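Local coordinates for protein xylosidase (Xanthomonas axonopodis pv. citri, PDB 6XN2) that probably cleaves xylose from xylo-oligosaccharides as a family 43 glycoside hydrolase, and binds xylose units in a pocket, at residues Q194-D198 against N199-Q203; A248-H251 against A252-F255; Q161-A164 against G165-S168. All blocks are in the same frame, centred on the assembly; numbering follows the deposited sequence.

Contact 1. Residues Q194-D198 against N199-Q203; sequences QHYRD and NAYAQ
Tyr201 turns the edge of its ring toward the face of Tyr196, an edge-to-face pair with centroids 5.6 Å apart and planes at 67°. CD1 is the atom of Tyr201 that stands over the Tyr196 face, offset toward the rim, while Tyr201 CB packs against Tyr196 CE2 at 3.5 Å. With CG of Tyr201 anti to the backbone N (chi1 172°), its ring runs alongside the His195 side chain, both pointing the same way. Tyr201 CE1 lies 3.6 Å from His195 CB, and the two rings are oblique. The imidazole edge of His195 faces the carbonyl oxygens of Ala202 and Gln203.

Tyr196 and Tyr201 lie on the strands of a beta hairpin and His195 just before it, an aromatic cluster beside the type I' turn from Arg197 to Ala200, in which Asp198 and Asn199 take left-handed backbone angles. Arg197 and Ala200 form the hydrogen-bonded pair: Arg197 N to Ala200 O is 3.1 Å and Ala200 N to Arg197 O 3.0 Å. Tyr196 and Tyr201 are the non-hydrogen-bonded pair, and beyond them Ala202 N gives a nearly straight bond of 2.9 Å to His195 O.

On the face opposite Tyr196, Arg197 folds back so that NH1 meets Gln194 O at 2.9 Å and also the carbonyl of Tyr196, while NH2 bonds Gln206 O. The hairpin of strands 196-197 and 200-201 forms its own two-stranded sheet at the surface, between strands 181-185 and 218-221 in the chain; Tyr196 stacks on Tyr167, and Asn199 OD1 bonds Tyr167 and Ser233.

Contact 2. Residues A248-H251 against A252-F255; sequences ADDH and ARRF
The loop between strands 234-239 and 257-264 of the eight-stranded sheet turns back on itself here, and its bend closes on the carbonyl of Asp250. Asp250 O accepts from two backbone nitrogens, Arg254 N at 2.9 Å and Arg253 N at 3.2 Å, the first almost collinear with the carbonyl and the second from above its plane. The Asp250 carboxylate, with CG anti to the backbone N (chi1 -172°), meets the side of the Arg253 guanidinium. In this salt bridge one oxygen takes both bonds: OD2 receives Arg253 NE at 2.8 Å through its syn lone pair and Arg253 NH2 at 3.0 Å, close to the guanidinium plane.

The guanidinium of Arg254 lies flat on the His251 ring, centres 4.1 Å apart and planes at 23°, with NH2 over the ring. A water accepts from Arg254 NE at 3.0 Å and donates to Ala248 O at 2.8 Å.

Arg253 has a second acidic partner in Glu241, through NH1; Arg254 NH2 forms a salt bridge with Asp276, and Arg254 NH1 bonds Thr274 O. Asp276 also bonds His251 ND1, so one carboxylate joins both stacked groups. Its negative charge would be expected to offset the cation held against the imidazole, and would favour a proton on ND1.

Contact 3. Residues Q161-A164 against G165-S168; sequences QPIA and GTYS
Ile163 O is gripped twice by Thr166, by its hydroxyl and by its backbone nitrogen. The shorter bond is from Thr166 OG1, 2.7 Å from Ile163 O and tilted only 16° from the carbonyl plane. Thr166 N reaches the same Ile163 O at 3.2 Å from farther above that plane, closing a type II beta turn from Ile163 to Thr166. The turn lies in the loop between strands 157-158 and 172-175, where the chain leaves one four-stranded sheet for the eight-stranded one within the five-bladed beta-propeller characteristic of family 43.

Gly165 holds the third position of the turn with a positive phi of 95°, which glycine takes up readily, as is usual for type II. Ala164, in the second position, points its methyl away from 165-168, and both of these residues are exposed.

On Thr166 the hydroxyl sits between the backbone N and the carbonyl carbon (chi1 69°), which aims OG1 at the Ile163 carbonyl and leaves the methyl beside the isoleucine. OG1 also bonds Ile144 O on strand 142-149; with a single hydrogen, this buried hydroxyl can serve the two carbonyls only by sharing or alternating. The backbone of Ile163 pairs with Ile144 as well, and its side chain touches Val146 and Leu229; both ends of the turn are thus fastened to the same strand.

Across the turn the two branched side chains meet obliquely, Thr166 CG2 lying 3.6 Å from Ile163 CG2 and the same distance from Ile163 CB.

How the contacts relate
Contact 1 is a surface hairpin, whereas contacts 2 and 3 are partly buried loop segments; contact 3 mixes buried and exposed residues, contact 2 buried and partly exposed ones. Contacts 1 and 3 meet through Tyr167, so the hairpin rests on the 165-168 part of the loop that leads to strand 172-175. Contact 2 stands apart, its nearest atoms about 8 Å from contact 1 and about 7 Å from contact 3. Aromatic packing and strand pairing dominate contact 1, charge and cation stacking contact 2, and a carbonyl that accepts two hydrogen bonds contact 3. Contacts 2 and 3 both gather two donors on one backbone oxygen.

Contact 1. Residues Q194-D198 against N199-Q203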
loop_
_atom_site.group_PDB
_atom_site.type_symbol
_atom_site.label_atom_id
_atom_site.label_comp_id
_atom_site.label_asym_id
_atom_site.label_seq_id
_atom_site.Cartn_x
_atom_site.Cartn_y
_atom_site.Cartn_z
ATOM N N GLN A 194 12.435 5.656 -9.329
ATOM C CA GLN A 194 12.924 6.117 -10.626
ATOM C C GLN A 194 14.448 6.151 -10.696
ATOM O O GLN A 194 15.015 6.196 -11.786
ATOM C CB GLN A 194 12.357 7.505 -10.943
ATOM C CG GLN A 194 12.890 8.631 -10.065
ATOM C CD GLN A 194 12.128 8.795 -8.761
ATOM O OE1 GLN A 194 11.378 7.911 -8.336
ATOM N NE2 GLN A 194 12.322 9.934 -8.115
ATOM N N HIS A 195 15.103 6.129 -9.536
ATOM C CA HIS A 195 16.565 6.123 -9.483
ATOM C C HIS A 195 17.183 4.730 -9.574
ATOM O O HIS A 195 18.396 4.578 -9.405
ATOM C CB HIS A 195 17.048 6.804 -8.209
ATOM C CG HIS A 195 16.873 8.287 -8.229
ATOM N ND1 HIS A 195 15.991 8.947 -7.401
ATOM C CD2 HIS A 195 17.454 9.241 -8.997
ATOM C CE1 HIS A 195 16.043 10.244 -7.650
ATOM N NE2 HIS A 195 16.919 10.448 -8.618
ATOM N N TYR A 196 16.383 3.727 -9.827
ATOM C CA TYR A 196 16.875 2.376 -9.897
ATOM C C TYR A 196 16.555 1.648 -11.187
ATOM O O TYR A 196 15.543 1.845 -11.724
ATOM C CB TYR A 196 16.289 1.565 -8.754
ATOM C CG TYR A 196 16.633 2.063 -7.395
ATOM C CD1 TYR A 196 15.949 3.089 -6.816
ATOM C CD2 TYR A 196 17.639 1.484 -6.686
ATOM C CE1 TYR A 196 16.284 3.540 -5.576
ATOM C CE2 TYR A 196 17.963 1.917 -5.464
ATOM C CZ TYR A 196 17.294 2.952 -4.911
ATOM O OH TYR A 196 17.654 3.356 -3.693
ATOM N N ARG A 197 17.480 0.831 -11.655
ATOM C CA ARG A 197 17.294 -0.048 -12.785
ATOM C C ARG A 197 17.982 -1.335 -12.391
ATOM O O ARG A 197 19.043 -1.284 -11.917
ATOM C CB ARG A 197 17.884 0.481 -14.061
ATOM C CG ARG A 197 17.333 1.788 -14.529
ATOM C CD ARG A 197 15.903 1.701 -14.904
ATOM N NE ARG A 197 15.465 2.885 -15.598
ATOM C CZ ARG A 197 15.075 3.978 -15.002
ATOM N NH1 ARG A 197 15.056 4.041 -13.708
ATOM N NH2 ARG A 197 14.716 5.002 -15.711
ATOM N N ASP A 198 17.323 -2.442 -12.587
ATOM C CA ASP A 198 17.839 -3.734 -12.265
ATOM C C ASP A 198 18.390 -3.800 -10.855
ATOM O O ASP A 198 19.493 -4.250 -10.729
ATOM C CB ASP A 198 18.897 -4.177 -13.298
ATOM C CG ASP A 198 18.372 -4.185 -14.731
ATOM O OD1 ASP A 198 17.295 -4.696 -14.978
ATOM O OD2 ASP A 198 19.052 -3.675 -15.615
ATOM N N ASN A 199 17.687 -3.226 -9.896
ATOM C CA ASN A 199 18.029 -3.182 -8.484
ATOM C C ASN A 199 19.225 -2.391 -8.106
ATOM O O ASN A 199 19.700 -2.512 -7.038
ATOM C CB ASN A 199 18.138 -4.555 -7.856
ATOM C CG ASN A 199 16.959 -5.372 -8.104
ATOM O OD1 ASN A 199 15.866 -4.928 -7.922
ATOM N ND2 ASN A 199 17.173 -6.574 -8.558
ATOM N N ALA A 200 19.699 -1.567 -8.994
ATOM C CA ALA A 200 20.870 -0.751 -8.697
ATOM C C ALA A 200 20.580 0.735 -8.825
ATOM O O ALA A 200 19.963 1.185 -9.800
ATOM C CB ALA A 200 22.023 -1.142 -9.602
ATOM N N TYR A 201 21.049 1.498 -7.855
ATOM C CA TYR A 201 20.874 2.943 -7.784
ATOM C C TYR A 201 21.829 3.766 -8.647
ATOM O O TYR A 201 22.965 3.456 -8.748
ATOM C CB TYR A 201 21.017 3.435 -6.325
ATOM C CG TYR A 201 21.034 4.929 -6.146
ATOM C CD1 TYR A 201 19.875 5.641 -6.087
ATOM C CD2 TYR A 201 22.202 5.635 -6.235
ATOM C CE1 TYR A 201 19.879 7.002 -6.003
ATOM C CE2 TYR A 201 22.220 6.999 -6.151
ATOM C CZ TYR A 201 21.047 7.674 -6.037
ATOM O OH TYR A 201 21.029 9.013 -5.963
ATOM N N ALA A 202 21.301 4.773 -9.308
ATOM C CA ALA A 202 22.157 5.747 -9.965
ATOM C C ALA A 202 21.546 7.125 -9.816
ATOM O O ALA A 202 20.339 7.296 -9.999
ATOM C CB ALA A 202 22.353 5.403 -11.429
ATOM N N GLN A 203 22.375 8.104 -9.471
ATOM C CA GLN A 203 21.910 9.480 -9.346
ATOM C C GLN A 203 21.288 9.998 -10.648
ATOM O O GLN A 203 20.340 10.784 -10.618
ATOM C CB GLN A 203 23.058 10.392 -8.908
ATOM C CG GLN A 203 22.726 11.880 -8.959
ATOM C CD GLN A 203 23.366 12.671 -7.835
ATOM O OE1 GLN A 203 24.238 12.170 -7.121
ATOM N NE2 GLN A 203 22.925 13.915 -7.664
#

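Contact 2. Residues A248-H251 against A252-F255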
loop_
_atom_site.group_PDB
_atom_site.type_symbol
_atom_site.label_atom_id
_atom_site.label_comp_id
_atom_site.label_asym_id
_atom_site.label_seq_id
_atom_site.Cartn_x
_atom_site.Cartn_y
_atom_site.Cartn_z
ATOM N N ALA A 248 5.176 5.664 -20.200
ATOM C CA ALA A 248 5.511 6.619 -19.198
ATOM C C ALA A 248 4.637 7.819 -19.229
ATOM O O ALA A 248 4.412 8.404 -18.243
ATOM C CB ALA A 248 6.913 7.052 -19.353
ATOM N N ASP A 249 4.145 8.155 -20.398
ATOM C CA ASP A 249 3.268 9.286 -20.544
ATOM C C ASP A 249 1.787 8.985 -20.326
ATOM O O ASP A 249 0.974 9.817 -20.546
ATOM C CB ASP A 249 3.506 10.025 -21.854
ATOM C CG ASP A 249 3.297 9.182 -23.047
ATOM O OD1 ASP A 249 2.728 8.109 -22.949
ATOM O OD2 ASP A 249 3.704 9.616 -24.107
ATOM N N ASP A 250 1.478 7.781 -19.880
ATOM C CA ASP A 250 0.138 7.355 -19.596
ATOM C C ASP A 250 -0.105 7.437 -18.111
ATOM O O ASP A 250 -0.247 6.464 -17.477
ATOM C CB ASP A 250 -0.086 5.942 -20.091
ATOM C CG ASP A 250 -1.504 5.513 -20.002
ATOM O OD1 ASP A 250 -2.313 6.281 -19.568
ATOM O OD2 ASP A 250 -1.814 4.403 -20.349
ATOM N N HIS A 251 -0.241 8.639 -17.578
ATOM C CA HIS A 251 -0.459 8.836 -16.153
ATOM C C HIS A 251 -1.825 8.401 -15.607
ATOM O O HIS A 251 -1.988 8.294 -14.447
ATOM C CB HIS A 251 -0.171 10.263 -15.729
ATOM C CG HIS A 251 1.227 10.701 -15.980
ATOM N ND1 HIS A 251 1.786 11.782 -15.366
ATOM C CD2 HIS A 251 2.184 10.195 -16.776
ATOM C CE1 HIS A 251 3.022 11.932 -15.777
ATOM N NE2 HIS A 251 3.285 10.983 -16.637
ATOM N N ALA A 252 -2.779 8.160 -16.479
ATOM C CA ALA A 252 -4.070 7.671 -16.125
ATOM C C ALA A 252 -3.988 6.236 -15.659
ATOM O O ALA A 252 -4.727 5.852 -14.831
ATOM C CB ALA A 252 -4.967 7.755 -17.311
ATOM N N ARG A 253 -3.052 5.466 -16.186
ATOM C CA ARG A 253 -2.922 4.070 -15.828
ATOM C C ARG A 253 -1.589 3.559 -15.268
ATOM O O ARG A 253 -1.574 2.597 -14.582
ATOM C CB ARG A 253 -3.290 3.219 -17.034
ATOM C CG ARG A 253 -4.594 3.582 -17.694
ATOM C CD ARG A 253 -4.945 2.653 -18.816
ATOM N NE ARG A 253 -4.121 2.894 -19.964
ATOM C CZ ARG A 253 -4.204 2.224 -21.087
ATOM N NH1 ARG A 253 -5.084 1.276 -21.215
ATOM N NH2 ARG A 253 -3.408 2.510 -22.069
ATOM N N ARG A 254 -0.486 4.213 -15.600
ATOM C CA ARG A 254 0.838 3.702 -15.178
ATOM C C ARG A 254 1.010 3.745 -13.659
ATOM O O ARG A 254 0.489 4.622 -13.026
ATOM C CB ARG A 254 1.981 4.408 -15.903
ATOM C CG ARG A 254 2.172 5.861 -15.521
ATOM C CD ARG A 254 3.035 6.068 -14.328
ATOM N NE ARG A 254 3.168 7.470 -14.021
ATOM C CZ ARG A 254 2.293 8.153 -13.318
ATOM N NH1 ARG A 254 1.215 7.561 -12.860
ATOM N NH2 ARG A 254 2.490 9.422 -13.069
ATOM N N PHE A 255 1.775 2.797 -13.144
ATOM C CA PHE A 255 2.074 2.672 -11.736
ATOM C C PHE A 255 2.779 3.864 -11.118
ATOM O O PHE A 255 3.675 4.371 -11.674
ATOM C CB PHE A 255 2.887 1.400 -11.519
ATOM C CG PHE A 255 3.438 1.261 -10.142
ATOM C CD1 PHE A 255 2.680 0.752 -9.142
ATOM C CD2 PHE A 255 4.702 1.665 -9.861
ATOM C CE1 PHE A 255 3.162 0.630 -7.883
ATOM C CE2 PHE A 255 5.198 1.550 -8.596
ATOM C CZ PHE A 255 4.419 1.033 -7.602
HETATM O O HOH W 1 5.603 7.964 -15.781
#

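Contact 3. Residues Q161-A164 against G165-S168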
loop_
_atom_site.group_PDB
_atom_site.type_symbol
_atom_site.label_atom_id
_atom_site.label_comp_id
_atom_site.label_asym_id
_atom_site.label_seq_id
_atom_site.Cartn_x
_atom_site.Cartn_y
_atom_site.Cartn_z
ATOM N N GLN A 161 19.502 -3.890 10.334
ATOM C CA GLN A 161 19.731 -3.432 8.961
ATOM C C GLN A 161 18.475 -3.637 8.119
ATOM O O GLN A 161 17.631 -4.468 8.471
ATOM C CB GLN A 161 20.913 -4.178 8.339
ATOM C CG GLN A 161 22.257 -3.788 8.908
ATOM C CD GLN A 161 23.313 -4.865 8.722
ATOM O OE1 GLN A 161 23.271 -5.659 7.771
ATOM N NE2 GLN A 161 24.269 -4.901 9.641
ATOM N N PRO A 162 18.362 -2.936 7.006
ATOM C CA PRO A 162 17.216 -3.132 6.142
ATOM C C PRO A 162 17.321 -4.390 5.299
ATOM O O PRO A 162 18.340 -5.007 5.240
ATOM C CB PRO A 162 17.244 -1.898 5.253
ATOM C CG PRO A 162 18.640 -1.526 5.187
ATOM C CD PRO A 162 19.211 -1.852 6.533
ATOM N N ILE A 163 16.260 -4.762 4.639
ATOM C CA ILE A 163 16.303 -5.941 3.826
ATOM C C ILE A 163 17.201 -5.738 2.621
ATOM O O ILE A 163 17.033 -4.818 1.890
ATOM C CB ILE A 163 14.917 -6.355 3.374
ATOM C CG1 ILE A 163 14.058 -6.641 4.592
ATOM C CG2 ILE A 163 14.997 -7.559 2.478
ATOM C CD1 ILE A 163 12.594 -6.775 4.323
ATOM N N ALA A 164 18.168 -6.610 2.433
ATOM C CA ALA A 164 19.048 -6.460 1.310
ATOM C C ALA A 164 18.301 -6.667 0.031
ATOM O O ALA A 164 17.550 -7.562 -0.068
ATOM C CB ALA A 164 20.200 -7.429 1.400
ATOM N N GLY A 165 18.552 -5.824 -0.935
ATOM C CA GLY A 165 17.899 -5.922 -2.201
ATOM C C GLY A 165 16.684 -5.036 -2.278
ATOM O O GLY A 165 16.040 -4.995 -3.274
ATOM N N THR A 166 16.387 -4.356 -1.184
ATOM C CA THR A 166 15.280 -3.465 -1.165
ATOM C C THR A 166 15.752 -2.054 -1.256
ATOM O O THR A 166 16.840 -1.720 -0.985
ATOM C CB THR A 166 14.348 -3.634 0.026
ATOM O OG1 THR A 166 14.994 -3.211 1.209
ATOM C CG2 THR A 166 13.921 -5.043 0.141
ATOM N N TYR A 167 14.847 -1.277 -1.765
ATOM C CA TYR A 167 14.964 0.130 -2.029
ATOM C C TYR A 167 13.569 0.711 -2.255
ATOM O O TYR A 167 12.611 -0.051 -2.133
ATOM C CB TYR A 167 15.841 0.353 -3.234
ATOM C CG TYR A 167 15.481 -0.448 -4.428
ATOM C CD1 TYR A 167 15.972 -1.692 -4.608
ATOM C CD2 TYR A 167 14.702 0.063 -5.396
ATOM C CE1 TYR A 167 15.664 -2.427 -5.690
ATOM C CE2 TYR A 167 14.401 -0.659 -6.494
ATOM C CZ TYR A 167 14.889 -1.921 -6.628
ATOM O OH TYR A 167 14.603 -2.671 -7.694
ATOM N N SER A 168 13.426 2.067 -2.338
ATOM C CA SER A 168 12.141 2.713 -2.557
ATOM C C SER A 168 11.200 2.388 -1.380
ATOM O O SER A 168 11.658 2.109 -0.261
ATOM C CB SER A 168 11.539 2.276 -3.904
ATOM O OG SER A 168 10.481 3.134 -4.307
#